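Local coordinates for Phl p 3 allergen (Phleum pratense, PDB 3FT1), which is a major grass pollen allergen recognised by IgE, a secreted protein related to the C-terminal domain of expansins, whose physiological role is not established, at residues Ile21-Pro26 with Phe67-Lys72; Val82-Phe87 with Lys91-Glu96; Glu44-Lys49 with Trp53-Ser58; Lys10-Asp13 with Leu17-Asp20. All blocks are in the same frame, centred on the assembly; numbering follows the deposited sequence.

Interaction 1 of 4, residues Ile21-Pro26 with Phe67-Lys72; sequences IKYTRP and FRFMSK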
loop_
_atom_site.group_PDB
_atom_site.type_symbol
_atom_site.label_atom_id
_atom_site.label_comp_id
_atom_site.label_asym_id
_atom_site.label_seq_id
_atom_site.Cartn_x
_atom_site.Cartn_y
_atom_site.Cartn_z
ATOM N N ILE A 21 2.258 -5.223 4.462
ATOM C CA ILE A 21 0.838 -4.973 4.329
ATOM C C ILE A 21 0.113 -6.189 4.883
ATOM O O ILE A 21 0.339 -7.315 4.432
ATOM C CB ILE A 21 0.444 -4.734 2.844
ATOM C CG1 ILE A 21 1.207 -3.528 2.281
ATOM C CG2 ILE A 21 -1.064 -4.535 2.708
ATOM C CD1 ILE A 21 0.970 -3.273 0.799
ATOM N N LYS A 22 -0.730 -5.963 5.884
ATOM C CA LYS A 22 -1.544 -7.024 6.448
ATOM C C LYS A 22 -2.970 -6.817 5.971
ATOM O O LYS A 22 -3.657 -5.896 6.408
ATOM C CB LYS A 22 -1.462 -6.998 7.971
ATOM C CG LYS A 22 -0.118 -7.478 8.493
ATOM C CD LYS A 22 -0.022 -9.001 8.337
ATOM C CE LYS A 22 1.293 -9.555 8.857
ATOM N NZ LYS A 22 2.435 -9.237 7.961
ATOM N N TYR A 23 -3.396 -7.685 5.059
ATOM C CA TYR A 23 -4.678 -7.561 4.388
ATOM C C TYR A 23 -5.571 -8.671 4.887
ATOM O O TYR A 23 -5.188 -9.839 4.872
ATOM C CB TYR A 23 -4.470 -7.694 2.878
ATOM C CG TYR A 23 -5.726 -7.741 2.031
ATOM C CD1 TYR A 23 -6.226 -6.592 1.435
ATOM C CD2 TYR A 23 -6.391 -8.944 1.799
ATOM C CE1 TYR A 23 -7.362 -6.630 0.638
ATOM C CE2 TYR A 23 -7.531 -8.992 1.006
ATOM C CZ TYR A 23 -8.005 -7.831 0.428
ATOM O OH TYR A 23 -9.132 -7.845 -0.356
ATOM N N THR A 24 -6.757 -8.294 5.340
ATOM C CA THR A 24 -7.705 -9.239 5.905
ATOM C C THR A 24 -9.039 -9.115 5.195
ATOM O O THR A 24 -9.714 -8.092 5.309
ATOM C CB THR A 24 -7.958 -8.931 7.392
ATOM O OG1 THR A 24 -6.714 -8.878 8.095
ATOM C CG2 THR A 24 -8.835 -9.985 8.003
ATOM N N ARG A 25 -9.415 -10.164 4.465
ATOM C CA ARG A 25 -10.750 -10.260 3.882
ATOM C C ARG A 25 -11.174 -11.716 3.959
ATOM O O ARG A 25 -10.592 -12.561 3.294
ATOM C CB ARG A 25 -10.775 -9.798 2.422
ATOM C CG ARG A 25 -12.192 -9.802 1.851
ATOM C CD ARG A 25 -12.310 -9.327 0.410
ATOM N NE ARG A 25 -13.723 -9.086 0.119
ATOM C CZ ARG A 25 -14.538 -9.954 -0.478
ATOM N NH1 ARG A 25 -14.087 -11.125 -0.908
ATOM N NH2 ARG A 25 -15.811 -9.641 -0.658
ATOM N N PRO A 26 -12.195 -12.008 4.769
ATOM C CA PRO A 26 -12.569 -13.402 5.023
ATOM C C PRO A 26 -12.692 -14.218 3.741
ATOM O O PRO A 26 -13.382 -13.813 2.803
ATOM C CB PRO A 26 -13.929 -13.276 5.715
ATOM C CG PRO A 26 -13.900 -11.946 6.366
ATOM C CD PRO A 26 -13.087 -11.057 5.456
ATOM N N PHE A 67 -3.524 3.600 -2.364
ATOM C CA PHE A 67 -3.260 2.202 -2.688
ATOM C C PHE A 67 -4.514 1.521 -3.227
ATOM O O PHE A 67 -5.592 1.654 -2.653
ATOM C CB PHE A 67 -2.744 1.451 -1.454
ATOM C CG PHE A 67 -1.405 1.941 -0.978
ATOM C CD1 PHE A 67 -0.239 1.394 -1.483
ATOM C CD2 PHE A 67 -1.317 2.985 -0.071
ATOM C CE1 PHE A 67 1.005 1.865 -1.077
ATOM C CE2 PHE A 67 -0.080 3.462 0.345
ATOM C CZ PHE A 67 1.080 2.898 -0.155
ATOM N N ARG A 68 -4.361 0.814 -4.338
ATOM C CA ARG A 68 -5.458 0.024 -4.897
ATOM C C ARG A 68 -5.143 -1.439 -4.693
ATOM O O ARG A 68 -4.060 -1.907 -5.073
ATOM C CB ARG A 68 -5.647 0.301 -6.385
ATOM C CG ARG A 68 -6.736 -0.559 -7.017
ATOM C CD ARG A 68 -7.187 0.007 -8.346
ATOM N NE ARG A 68 -6.178 -0.179 -9.382
ATOM C CZ ARG A 68 -6.305 0.266 -10.629
ATOM N NH1 ARG A 68 -7.398 0.928 -10.992
ATOM N NH2 ARG A 68 -5.343 0.048 -11.512
ATOM N N PHE A 69 -6.089 -2.149 -4.083
ATOM C CA PHE A 69 -5.983 -3.585 -3.859
ATOM C C PHE A 69 -6.916 -4.353 -4.785
ATOM O O PHE A 69 -8.052 -3.942 -5.009
ATOM C CB PHE A 69 -6.374 -3.932 -2.421
ATOM C CG PHE A 69 -5.435 -3.379 -1.379
ATOM C CD1 PHE A 69 -4.275 -4.052 -1.052
ATOM C CD2 PHE A 69 -5.718 -2.195 -0.726
ATOM C CE1 PHE A 69 -3.412 -3.558 -0.097
ATOM C CE2 PHE A 69 -4.855 -1.694 0.233
ATOM C CZ PHE A 69 -3.700 -2.381 0.542
ATOM N N MET A 70 -6.433 -5.483 -5.289
ATOM C CA MET A 70 -7.282 -6.470 -5.950
ATOM C C MET A 70 -7.069 -7.796 -5.251
ATOM O O MET A 70 -5.934 -8.269 -5.142
ATOM C CB MET A 70 -6.911 -6.597 -7.430
ATOM C CG MET A 70 -7.403 -5.451 -8.280
ATOM S SD MET A 70 -9.202 -5.474 -8.439
ATOM C CE MET A 70 -9.453 -7.060 -9.235
ATOM N N SER A 71 -8.147 -8.376 -4.735
ATOM C CA SER A 71 -8.061 -9.671 -4.061
ATOM C C SER A 71 -8.052 -10.799 -5.086
ATOM O O SER A 71 -8.380 -10.584 -6.257
ATOM C CB SER A 71 -9.235 -9.860 -3.101
ATOM O OG SER A 71 -10.419 -10.210 -3.803
ATOM N N LYS A 72 -7.669 -11.998 -4.654
ATOM C CA LYS A 72 -7.717 -13.163 -5.530
ATOM C C LYS A 72 -9.144 -13.389 -6.009
ATOM O O LYS A 72 -9.370 -13.809 -7.141
ATOM C CB LYS A 72 -7.212 -14.420 -4.808
ATOM C CG LYS A 72 -5.762 -14.768 -5.084
ATOM C CD LYS A 72 -4.818 -14.038 -4.153
ATOM C CE LYS A 72 -3.366 -14.340 -4.499
ATOM N NZ LYS A 72 -3.087 -15.802 -4.527
#
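Tyr23, Ile21, Phe69 and Ser71 meet in a buried, almost wholly apolar contact between strands 16-24 and 65-71, which face each other across the protein interior. The strand segments approach no closer than 10.3 Å axis to axis, and their directions differ by 50°; no hydrogen bond joins them, and side chains alone fill the gap. Phe69 is the middle of the cluster. At the edge of its ring, near the plane, sits the methyl of Ile21, with Ile21 CG2 3.8 Å from Phe69 CE1. A chi1 of -60° sets Ile21 CG1 anti to the carbonyl carbon and leaves CG2 anti to the backbone N, facing Phe69. Tyr23 CD1 comes over one face of the same ring, 4.1 Å from Phe69 CD1. The two rings are inclined at 40° with centroids 5.7 Å apart, an oblique pair in which the side chains run past one another in opposite directions. Two layers facing each other through side chains are how a beta-sandwich closes its core, and the expansin C-terminal domain is a fold of this immunoglobulin-like kind. Tyr23 has CG anti to its own N, which carries the ring across until Tyr23 OH lies 3.4 Å from Ser71 CB. The hydroxyl of Ser71 is hydrogen-bonded to Asp28 and to the backbone N of Met75. Phe79 meets the Phe69 ring steeply, while Leu30 touches both Phe69 and Tyr23.

Interaction 2 of 4, residues Val82-Phe87 with Lys91-Glu96; sequences VIPTAF and KTYKPE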
loop_
_atom_site.group_PDB
_atom_site.type_symbol
_atom_site.label_atom_id
_atom_site.label_comp_id
_atom_site.label_asym_id
_atom_site.label_seq_id
_atom_site.Cartn_x
_atom_site.Cartn_y
_atom_site.Cartn_z
ATOM N N VAL A 82 -3.262 7.196 2.550
ATOM C CA VAL A 82 -3.028 6.340 3.708
ATOM C C VAL A 82 -1.698 6.601 4.402
ATOM O O VAL A 82 -1.598 6.481 5.621
ATOM C CB VAL A 82 -3.068 4.858 3.305
ATOM C CG1 VAL A 82 -2.799 3.982 4.529
ATOM C CG2 VAL A 82 -4.411 4.528 2.704
ATOM N N ILE A 83 -0.681 6.932 3.615
ATOM C CA ILE A 83 0.663 7.176 4.128
ATOM C C ILE A 83 1.156 8.548 3.665
ATOM O O ILE A 83 1.051 8.886 2.479
ATOM C CB ILE A 83 1.639 6.082 3.640
ATOM C CG1 ILE A 83 1.125 4.698 4.061
ATOM C CG2 ILE A 83 3.059 6.352 4.136
ATOM C CD1 ILE A 83 2.000 3.561 3.622
ATOM N N PRO A 84 1.681 9.351 4.598
ATOM C CA PRO A 84 2.103 10.704 4.227
ATOM C C PRO A 84 3.424 10.638 3.516
ATOM O O PRO A 84 4.122 9.633 3.630
ATOM C CB PRO A 84 2.296 11.388 5.573
ATOM C CG PRO A 84 2.692 10.274 6.499
ATOM C CD PRO A 84 1.964 9.040 6.010
ATOM N N THR A 85 3.771 11.694 2.789
ATOM C CA THR A 85 5.079 11.751 2.163
ATOM C C THR A 85 6.182 11.528 3.191
ATOM O O THR A 85 7.104 10.739 2.967
ATOM C CB THR A 85 5.280 13.101 1.493
ATOM O OG1 THR A 85 4.230 13.293 0.543
ATOM C CG2 THR A 85 6.624 13.155 0.791
ATOM N N ALA A 86 6.078 12.223 4.319
ATOM C CA ALA A 86 7.085 12.119 5.368
ATOM C C ALA A 86 6.748 10.969 6.304
ATOM O O ALA A 86 6.525 11.160 7.502
ATOM C CB ALA A 86 7.189 13.424 6.134
ATOM N N PHE A 87 6.696 9.767 5.741
ATOM C CA PHE A 87 6.412 8.566 6.515
ATOM C C PHE A 87 7.603 8.182 7.389
ATOM O O PHE A 87 8.717 8.669 7.197
ATOM C CB PHE A 87 6.071 7.409 5.579
ATOM C CG PHE A 87 7.120 7.150 4.538
ATOM C CD1 PHE A 87 8.255 6.415 4.850
ATOM C CD2 PHE A 87 6.977 7.647 3.248
ATOM C CE1 PHE A 87 9.229 6.168 3.890
ATOM C CE2 PHE A 87 7.941 7.407 2.281
ATOM C CZ PHE A 87 9.071 6.663 2.606
ATOM N N LYS A 91 6.571 2.625 11.585
ATOM C CA LYS A 91 5.239 3.073 11.949
ATOM C C LYS A 91 4.196 2.354 11.124
ATOM O O LYS A 91 4.432 2.000 9.969
ATOM C CB LYS A 91 5.103 4.584 11.779
ATOM C CG LYS A 91 3.731 5.122 12.146
ATOM C CD LYS A 91 3.753 6.640 12.278
ATOM C CE LYS A 91 2.354 7.192 12.526
ATOM N NZ LYS A 91 2.363 8.675 12.678
ATOM N N THR A 92 3.038 2.133 11.730
ATOM C CA THR A 92 1.943 1.488 11.039
ATOM C C THR A 92 0.846 2.497 10.750
ATOM O O THR A 92 0.462 3.290 11.611
ATOM C CB THR A 92 1.390 0.313 11.861
ATOM O OG1 THR A 92 2.387 -0.710 11.921
ATOM C CG2 THR A 92 0.127 -0.256 11.207
ATOM N N TYR A 93 0.369 2.474 9.514
ATOM C CA TYR A 93 -0.736 3.317 9.090
ATOM C C TYR A 93 -1.946 2.409 8.864
ATOM O O TYR A 93 -1.871 1.400 8.164
ATOM C CB TYR A 93 -0.329 4.105 7.836
ATOM C CG TYR A 93 0.917 4.937 8.091
ATOM C CD1 TYR A 93 0.823 6.262 8.492
ATOM C CD2 TYR A 93 2.184 4.379 7.964
ATOM C CE1 TYR A 93 1.966 7.019 8.755
ATOM C CE2 TYR A 93 3.330 5.123 8.210
ATOM C CZ TYR A 93 3.214 6.440 8.605
ATOM O OH TYR A 93 4.358 7.160 8.853
ATOM N N LYS A 94 -3.052 2.740 9.511
ATOM C CA LYS A 94 -4.191 1.829 9.564
ATOM C C LYS A 94 -5.459 2.600 9.232
ATOM O O LYS A 94 -6.054 3.240 10.103
ATOM C CB LYS A 94 -4.282 1.214 10.967
ATOM C CG LYS A 94 -5.402 0.202 11.169
ATOM C CD LYS A 94 -5.356 -0.311 12.591
ATOM C CE LYS A 94 -6.731 -0.705 13.074
ATOM N NZ LYS A 94 -7.055 -2.061 12.661
ATOM N N PRO A 95 -5.871 2.559 7.958
ATOM C CA PRO A 95 -7.081 3.289 7.567
ATOM C C PRO A 95 -8.327 2.591 8.095
ATOM O O PRO A 95 -8.254 1.450 8.552
ATOM C CB PRO A 95 -7.048 3.238 6.036
ATOM C CG PRO A 95 -6.230 2.041 5.697
ATOM C CD PRO A 95 -5.261 1.821 6.837
ATOM N N GLU A 96 -9.466 3.275 8.040
ATOM C CA GLU A 96 -10.721 2.657 8.441
ATOM C C GLU A 96 -10.985 1.441 7.564
ATOM O O GLU A 96 -10.683 1.447 6.367
ATOM C CB GLU A 96 -11.876 3.652 8.320
ATOM C CG GLU A 96 -11.650 4.956 9.060
ATOM C CD GLU A 96 -11.357 4.747 10.533
ATOM O OE1 GLU A 96 -12.180 4.107 11.220
ATOM O OE2 GLU A 96 -10.304 5.225 11.007
#
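The Tyr93 side chain is the bump of this contact, and the turn of chain from Val82 to Phe87 supplies the hollow that receives it. Ile83 lies across the tyrosine at about a right angle: Ile83 CG1 is 4.0 Å from Tyr93 CG, while the methyl CG2 rests over one face of the ring, towards its rim. Pro84 and Tyr93 approach each other from opposite directions, Pro84 CD meeting the ring obliquely, 3.4 Å from Tyr93 CE1. Farther out, the backbone of Phe87 walls in the phenol end, with Phe87 CA 3.4 Å from Tyr93 OH; the hydroxyl itself is hydrogen-bonded to the backbone N of Ser88. The segments include parts of the two outermost strands of the beta-sandwich's sheet, 76-83 and 92-93, and the turn after the first. No hydrogen bond links them here; the join rests on van der Waals fit, partly against backbone atoms. At the near end of the tyrosine, Val82 O approaches Tyr93 CB to 3.5 Å. A second, smaller fit lies alongside: Val82 CG1, turned anti to the backbone N (chi1 179°), reaches the Pro95 ring and stands 4.0 Å from Pro95 CD.

Interaction 3 of 4, residues Glu44-Lys49 with Trp53-Ser58; sequences EPLTKK and WEVKSS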
loop_
_atom_site.group_PDB
_atom_site.type_symbol
_atom_site.label_atom_id
_atom_site.label_comp_id
_atom_site.label_asym_id
_atom_site.label_seq_id
_atom_site.Cartn_x
_atom_site.Cartn_y
_atom_site.Cartn_z
ATOM N N GLU A 44 0.852 2.460 -9.976
ATOM C CA GLU A 44 2.130 1.781 -10.117
ATOM C C GLU A 44 2.140 0.512 -9.279
ATOM O O GLU A 44 1.944 0.565 -8.063
ATOM C CB GLU A 44 3.262 2.695 -9.645
ATOM C CG GLU A 44 3.234 4.079 -10.275
ATOM C CD GLU A 44 4.284 4.994 -9.684
ATOM O OE1 GLU A 44 5.470 4.620 -9.707
ATOM O OE2 GLU A 44 3.918 6.079 -9.200
ATOM N N PRO A 45 2.400 -0.634 -9.915
ATOM C CA PRO A 45 2.322 -1.888 -9.157
ATOM C C PRO A 45 3.435 -1.992 -8.120
ATOM O O PRO A 45 4.569 -1.574 -8.382
ATOM C CB PRO A 45 2.509 -2.971 -10.226
ATOM C CG PRO A 45 2.456 -2.261 -11.553
ATOM C CD PRO A 45 2.850 -0.844 -11.298
ATOM N N LEU A 46 3.102 -2.516 -6.946
ATOM C CA LEU A 46 4.112 -2.903 -5.974
ATOM C C LEU A 46 4.484 -4.342 -6.272
ATOM O O LEU A 46 3.666 -5.107 -6.775
ATOM C CB LEU A 46 3.586 -2.788 -4.541
ATOM C CG LEU A 46 3.661 -1.404 -3.893
ATOM C CD1 LEU A 46 2.699 -0.445 -4.568
ATOM C CD2 LEU A 46 3.375 -1.508 -2.400
ATOM N N THR A 47 5.725 -4.698 -5.978
ATOM C CA THR A 47 6.197 -6.062 -6.161
ATOM C C THR A 47 6.169 -6.802 -4.832
ATOM O O THR A 47 6.662 -6.297 -3.832
ATOM C CB THR A 47 7.638 -6.069 -6.688
ATOM O OG1 THR A 47 7.675 -5.438 -7.977
ATOM C CG2 THR A 47 8.159 -7.493 -6.798
ATOM N N LYS A 48 5.586 -7.995 -4.812
ATOM C CA LYS A 48 5.569 -8.771 -3.582
ATOM C C LYS A 48 6.902 -9.485 -3.377
ATOM O O LYS A 48 7.354 -10.239 -4.240
ATOM C CB LYS A 48 4.421 -9.779 -3.566
ATOM C CG LYS A 48 4.239 -10.425 -2.206
ATOM C CD LYS A 48 3.091 -11.416 -2.200
ATOM C CE LYS A 48 2.923 -12.027 -0.818
ATOM N NZ LYS A 48 1.599 -12.691 -0.655
ATOM N N LYS A 49 7.525 -9.242 -2.231
ATOM C CA LYS A 49 8.826 -9.824 -1.916
ATOM C C LYS A 49 8.767 -10.583 -0.606
ATOM O O LYS A 49 9.321 -10.145 0.399
ATOM C CB LYS A 49 9.892 -8.734 -1.821
ATOM C CG LYS A 49 10.126 -7.998 -3.112
ATOM C CD LYS A 49 11.447 -7.267 -3.083
ATOM C CE LYS A 49 11.906 -6.902 -4.478
ATOM N NZ LYS A 49 13.281 -6.340 -4.454
ATOM N N TRP A 53 5.835 -5.806 0.465
ATOM C CA TRP A 53 5.565 -5.339 -0.884
ATOM C C TRP A 53 6.417 -4.116 -1.088
ATOM O O TRP A 53 6.577 -3.306 -0.178
ATOM C CB TRP A 53 4.102 -4.938 -1.044
ATOM C CG TRP A 53 3.141 -6.064 -0.938
ATOM C CD1 TRP A 53 2.711 -6.669 0.204
ATOM C CD2 TRP A 53 2.457 -6.711 -2.021
ATOM N NE1 TRP A 53 1.817 -7.666 -0.100
ATOM C CE2 TRP A 53 1.638 -7.707 -1.458
ATOM C CE3 TRP A 53 2.455 -6.538 -3.410
ATOM C CZ2 TRP A 53 0.830 -8.536 -2.233
ATOM C CZ3 TRP A 53 1.647 -7.364 -4.182
ATOM C CH2 TRP A 53 0.847 -8.352 -3.586
ATOM N N GLU A 54 6.954 -3.965 -2.287
ATOM C CA GLU A 54 7.882 -2.881 -2.533
ATOM C C GLU A 54 7.544 -2.093 -3.791
ATOM O O GLU A 54 7.119 -2.662 -4.795
ATOM C CB GLU A 54 9.294 -3.444 -2.626
ATOM C CG GLU A 54 10.342 -2.430 -3.021
ATOM C CD GLU A 54 11.708 -3.062 -3.177
ATOM O OE1 GLU A 54 12.056 -3.923 -2.348
ATOM O OE2 GLU A 54 12.430 -2.701 -4.129
ATOM N N VAL A 55 7.739 -0.778 -3.731
ATOM C CA VAL A 55 7.724 0.039 -4.938
ATOM C C VAL A 55 8.863 1.052 -4.876
ATOM O O VAL A 55 9.066 1.724 -3.857
ATOM C CB VAL A 55 6.348 0.720 -5.195
ATOM C CG1 VAL A 55 5.969 1.656 -4.055
ATOM C CG2 VAL A 55 6.359 1.454 -6.537
ATOM N N LYS A 56 9.627 1.119 -5.960
ATOM C CA LYS A 56 10.773 2.013 -6.055
ATOM C C LYS A 56 10.499 3.017 -7.154
ATOM O O LYS A 56 9.747 2.738 -8.083
ATOM C CB LYS A 56 12.026 1.243 -6.461
ATOM C CG LYS A 56 12.678 0.398 -5.398
ATOM C CD LYS A 56 13.787 -0.445 -6.029
ATOM C CE LYS A 56 14.592 -1.213 -4.990
ATOM N NZ LYS A 56 15.242 -2.428 -5.568
ATOM N N SER A 57 11.145 4.169 -7.064
ATOM C CA SER A 57 11.073 5.164 -8.120
ATOM C C SER A 57 12.450 5.765 -8.325
ATOM O O SER A 57 13.284 5.741 -7.420
ATOM C CB SER A 57 10.092 6.266 -7.752
ATOM O OG SER A 57 10.012 7.196 -8.815
ATOM N N SER A 58 12.696 6.300 -9.516
ATOM C CA SER A 58 13.972 6.947 -9.792
ATOM C C SER A 58 13.987 8.349 -9.198
ATOM O O SER A 58 15.034 9.000 -9.136
ATOM C CB SER A 58 14.230 7.013 -11.298
ATOM O OG SER A 58 13.310 7.888 -11.917
HETATM O O HOH W 1 7.366 2.602 -9.444
HETATM O O HOH W 2 14.585 -4.124 -3.014
#
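Backbone hydrogen bonds join Thr47 and Glu54 in both directions, as an antiparallel hydrogen-bonded pair. Thr47 N donates to Glu54 O at 2.7 Å, and the return bond from Glu54 N to Thr47 O is 2.8 Å long. Apolar contacts centre on Trp53 and Leu46. The six-membered ring of Trp53 carries Lys48 over one face in a CH-pi contact, Lys48 CB standing 3.6 Å from the ring centroid. With CG anti to the backbone N (chi1 -170°) and the chain extended beyond, the lysine continues obliquely over the indole, Lys48 CD reaching 3.7 Å from Trp53 CZ2. Leu46 packs at about a right angle to Trp53, Leu46 CD2 3.8 Å from Trp53 CB, while Leu46 CG lies 3.7 Å from Val55 CB. Charged contacts occupy the Glu54 side. Lys49 NZ makes a long, weak salt bridge to Glu54 OE1 at 3.4 Å, and a water is hydrogen-bonded to Lys49 NZ, Glu54 OE1 and Lys56 NZ. This shared water and the carboxylate probably ease the closeness of the two ammonium groups. A second water bridges Glu44 OE1 and Lys56 O. With strands 44-49 and 52-56 consecutive in chain and sheet, the whole is a beta hairpin, Trp53 and Lys48 sharing one face, Thr47 and Glu54 the other.

Interaction 4 of 4, residues Lys10-Asp13 with Leu17-Asp20; sequences KGSD and LVLD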
loop_
_atom_site.group_PDB
_atom_site.type_symbol
_atom_site.label_atom_id
_atom_site.label_comp_id
_atom_site.label_asym_id
_atom_site.label_seq_id
_atom_site.Cartn_x
_atom_site.Cartn_y
_atom_site.Cartn_z
ATOM N N LYS A 10 12.160 -0.984 7.525
ATOM C CA LYS A 10 13.513 -0.484 7.345
ATOM C C LYS A 10 13.952 -0.824 5.929
ATOM O O LYS A 10 13.647 -1.907 5.419
ATOM C CB LYS A 10 14.478 -1.094 8.371
ATOM C CG LYS A 10 15.790 -0.315 8.470
ATOM C CD LYS A 10 16.741 -0.882 9.513
ATOM C CE LYS A 10 17.893 0.083 9.767
ATOM N NZ LYS A 10 18.261 0.829 8.528
ATOM N N GLY A 11 14.649 0.111 5.293
ATOM C CA GLY A 11 15.029 -0.033 3.901
ATOM C C GLY A 11 14.235 0.910 3.023
ATOM O O GLY A 11 14.601 1.171 1.881
ATOM N N SER A 12 13.126 1.408 3.560
ATOM C CA SER A 12 12.345 2.433 2.891
ATOM C C SER A 12 13.127 3.738 2.914
ATOM O O SER A 12 13.903 3.983 3.832
ATOM C CB SER A 12 11.011 2.627 3.603
ATOM O OG SER A 12 10.195 1.483 3.478
ATOM N N ASP A 13 12.927 4.559 1.891
ATOM C CA ASP A 13 13.509 5.897 1.826
ATOM C C ASP A 13 12.646 6.739 0.882
ATOM O O ASP A 13 11.629 6.248 0.374
ATOM C CB ASP A 13 14.989 5.837 1.404
ATOM C CG ASP A 13 15.188 5.289 -0.000
ATOM O OD1 ASP A 13 14.560 5.792 -0.947
ATOM O OD2 ASP A 13 16.008 4.366 -0.163
ATOM N N LEU A 17 9.372 2.547 -1.083
ATOM C CA LEU A 17 8.495 2.112 -0.002
ATOM C C LEU A 17 8.556 0.605 0.129
ATOM O O LEU A 17 8.250 -0.109 -0.810
ATOM C CB LEU A 17 7.049 2.523 -0.278
ATOM C CG LEU A 17 6.598 3.894 0.207
ATOM C CD1 LEU A 17 5.174 4.175 -0.269
ATOM C CD2 LEU A 17 6.692 3.974 1.728
ATOM N N VAL A 18 8.960 0.133 1.304
ATOM C CA VAL A 18 8.931 -1.282 1.617
ATOM C C VAL A 18 7.876 -1.435 2.688
ATOM O O VAL A 18 8.030 -0.902 3.795
ATOM C CB VAL A 18 10.285 -1.771 2.163
ATOM C CG1 VAL A 18 10.245 -3.262 2.406
ATOM C CG2 VAL A 18 11.409 -1.415 1.192
ATOM N N LEU A 19 6.801 -2.145 2.357
ATOM C CA LEU A 19 5.629 -2.175 3.220
ATOM C C LEU A 19 5.231 -3.577 3.601
ATOM O O LEU A 19 5.014 -4.429 2.731
ATOM C CB LEU A 19 4.437 -1.514 2.525
ATOM C CG LEU A 19 4.586 -0.036 2.171
ATOM C CD1 LEU A 19 3.410 0.403 1.307
ATOM C CD2 LEU A 19 4.670 0.793 3.447
ATOM N N ASP A 20 5.134 -3.798 4.907
ATOM C CA ASP A 20 4.446 -4.959 5.442
ATOM C C ASP A 20 2.965 -4.633 5.414
ATOM O O ASP A 20 2.469 -3.841 6.212
ATOM C CB ASP A 20 4.892 -5.228 6.881
ATOM C CG ASP A 20 4.226 -6.449 7.481
ATOM O OD1 ASP A 20 3.520 -7.171 6.747
ATOM O OD2 ASP A 20 4.413 -6.690 8.693
#
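Ser12 OG is held from two directions of the chain: it accepts a hydrogen bond from Val18 N across the contact and is also hydrogen-bonded to Gln9 O, a residue just before its own segment. The bond from Val18 N to Ser12 OG is 2.8 Å long and close to straight, with 162° at the hydrogen. The torsion about the first side-chain bond explains the reach, since OG lies anti to the carbonyl carbon (chi1 -67°) while the CB of Ser12 points at the strand. The rest is slight van der Waals contact. Val18 turns its side chain towards the loop, where Val18 CB lies 3.5 Å from Ser12 OG and the methyl CG2 sits 4.1 Å from Gly11 C. At the positive phi of Gly11, 109°, a CB would press against the carbonyl O of Lys10, a shape open to this residue because it has none. Segment 10-13 belongs to the connection between strands 3-8 and 16-24, neighbours in the antiparallel sheet. Because the hydroxyl links Gln9 to Val18, one side-chain oxygen ties the start of the connection to the strand that follows it, which probably fixes the rotation of the Ser12 side chain.

Interaction 1 is the buried one, made of side chains meeting across the core, and interaction 2 is likewise apolar though only partly buried, at the outermost strands. Interactions 3 and 4 lie partly at the surface and bring in hydrogen bonds; interaction 3 alone adds a salt bridge across its segments, Lys49 with Glu54, and a shared water. Strand 16-24 serves both interaction 1 and interaction 4, and it is the sheet neighbour of strand 52-56, where Trp53 N probably bonds Leu19 O. Phe67 connects 1 with 2 and 4, touching Ile83 and Leu19, while Phe87 packs on Leu17. Interactions 2 and 3 do not touch, their nearest atoms about 8 Å apart.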